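Local coordinates for protein alpha,alpha-trehalose-phosphate synthase (UDP-forming) (Burkholderia xenovorans, PDB 5V0T) that belongs to glycosyltransferase family 20, with the two-domain GT-B architecture, and binds uridine-5'-diphosphate and 6-O-phosphono-alpha-D-glucopyranose, at residues F167-S170 with Q171-L174. Sequence-based numbering, arbitrary orientation.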
loop_
_atom_site.group_PDB
_atom_site.type_symbol
_atom_site.label_atom_id
_atom_site.label_comp_id
_atom_site.label_asym_id
_atom_site.label_seq_id
_atom_site.Cartn_x
_atom_site.Cartn_y
_atom_site.Cartn_z
ATOM N N PHE A 167 -0.255 -2.724 -11.193
ATOM C CA PHE A 167 0.243 -3.566 -12.284
ATOM C C PHE A 167 0.784 -2.660 -13.380
ATOM O O PHE A 167 0.017 -1.872 -13.949
ATOM C CB PHE A 167 -0.835 -4.485 -12.847
ATOM C CG PHE A 167 -0.266 -5.607 -13.682
ATOM C CD1 PHE A 167 0.088 -5.397 -15.011
ATOM C CD2 PHE A 167 -0.004 -6.848 -13.108
ATOM C CE1 PHE A 167 0.627 -6.435 -15.769
ATOM C CE2 PHE A 167 0.542 -7.883 -13.861
ATOM C CZ PHE A 167 0.860 -7.674 -15.184
ATOM N N PRO A 168 2.073 -2.728 -13.706
ATOM C CA PRO A 168 2.653 -1.733 -14.610
ATOM C C PRO A 168 2.230 -1.962 -16.052
ATOM O O PRO A 168 1.890 -3.071 -16.462
ATOM C CB PRO A 168 4.160 -1.946 -14.445
ATOM C CG PRO A 168 4.261 -3.436 -14.160
ATOM C CD PRO A 168 3.086 -3.681 -13.223
ATOM N N ALA A 169 2.259 -0.870 -16.818
ATOM C CA ALA A 169 2.090 -0.932 -18.261
ATOM C C ALA A 169 2.923 -2.074 -18.835
ATOM O O ALA A 169 4.030 -2.349 -18.364
ATOM C CB ALA A 169 2.511 0.404 -18.881
ATOM N N SER A 170 2.375 -2.764 -19.837
ATOM C CA SER A 170 3.083 -3.923 -20.380
ATOM C C SER A 170 4.508 -3.574 -20.809
ATOM O O SER A 170 5.432 -4.374 -20.609
ATOM C CB SER A 170 2.301 -4.534 -21.545
ATOM O OG SER A 170 2.213 -3.639 -22.635
ATOM N N GLN A 171 4.713 -2.383 -21.392
ATOM C CA GLN A 171 6.050 -2.004 -21.858
ATOM C C GLN A 171 7.032 -1.880 -20.707
ATOM O O GLN A 171 8.237 -2.087 -20.889
ATOM C CB GLN A 171 6.010 -0.676 -22.628
ATOM C CG GLN A 171 5.522 -0.797 -24.051
ATOM C CD GLN A 171 6.447 -1.691 -24.877
ATOM O OE1 GLN A 171 7.666 -1.539 -24.841
ATOM N NE2 GLN A 171 5.871 -2.654 -25.577
ATOM N N VAL A 172 6.542 -1.484 -19.539
ATOM C CA VAL A 172 7.370 -1.376 -18.345
ATOM C C VAL A 172 7.632 -2.757 -17.744
ATOM O O VAL A 172 8.745 -3.047 -17.291
ATOM C CB VAL A 172 6.685 -0.422 -17.344
ATOM C CG1 VAL A 172 7.328 -0.510 -15.971
ATOM C CG2 VAL A 172 6.721 1.028 -17.882
ATOM N N LEU A 173 6.631 -3.639 -17.775
ATOM C CA LEU A 173 6.803 -4.996 -17.253
ATOM C C LEU A 173 7.854 -5.777 -18.050
ATOM O O LEU A 173 8.539 -6.642 -17.492
ATOM C CB LEU A 173 5.462 -5.726 -17.271
ATOM C CG LEU A 173 5.437 -7.180 -16.766
ATOM C CD1 LEU A 173 5.871 -7.239 -15.298
ATOM C CD2 LEU A 173 4.052 -7.774 -16.941
ATOM N N LEU A 174 8.026 -5.459 -19.336
ATOM C CA LEU A 174 9.025 -6.143 -20.161
ATOM C C LEU A 174 10.443 -6.003 -19.621
ATOM O O LEU A 174 11.311 -6.798 -19.997
ATOM C CB LEU A 174 8.993 -5.622 -21.597
ATOM C CG LEU A 174 7.707 -5.872 -22.385
ATOM C CD1 LEU A 174 7.831 -5.287 -23.805
ATOM C CD2 LEU A 174 7.376 -7.345 -22.411
HETATM O O HOH W 1 3.639 -4.039 -24.809
#
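Q171 meets S170 through a bridging water. The water donates to S170 OG, with its oxygen 2.6 Å from that atom, and accepts from Q171 NE2. The Q171 chain is bent at chi2, which sets the amide alongside the first turn, where NE2 meets the water. The same OG is also hydrogen-bonded to D205 OD2 of helix 197-209, so the serine hydroxyl ties the start of its helix both to that neighbour and to the glutamine. V172 lies over P168: its CG1 branch, anti to the backbone N (chi1 167°), comes to 3.8 Å from P168 CB. On the other branch, V172 CG2 sits more loosely by A169 CB. V172 N makes a weak, bent bond to A169 O, 2.9 Å away, and the following amide uses that carbonyl better.

A169 is the N-cap of helix 170-173, a short helix in the N-terminal, Rossmann-like half of the GT-B fold, entered by the loop that follows strand 159-162. A169 N is hydrogen-bonded to Y100 OH, and Y100 also packs on P168 and V172.

L173 N closes the first turn on A169 O at 3.0 Å, with an N-H...O angle of 158°. Its side chain points back over the incoming loop: CB packs against P168 CG, while CD2 reaches the far end of the F167 ring, 3.6 Å from CZ, at an oblique approach. The phenylalanine ring is in turn met by the F194 ring, and V183 of helix 179-186 also touches L173. L174 N continues the pattern one residue on, bonding to S170 O (3.1 Å) from 21° off the carbonyl plane, and L174 CG lies 3.3 Å from the same oxygen.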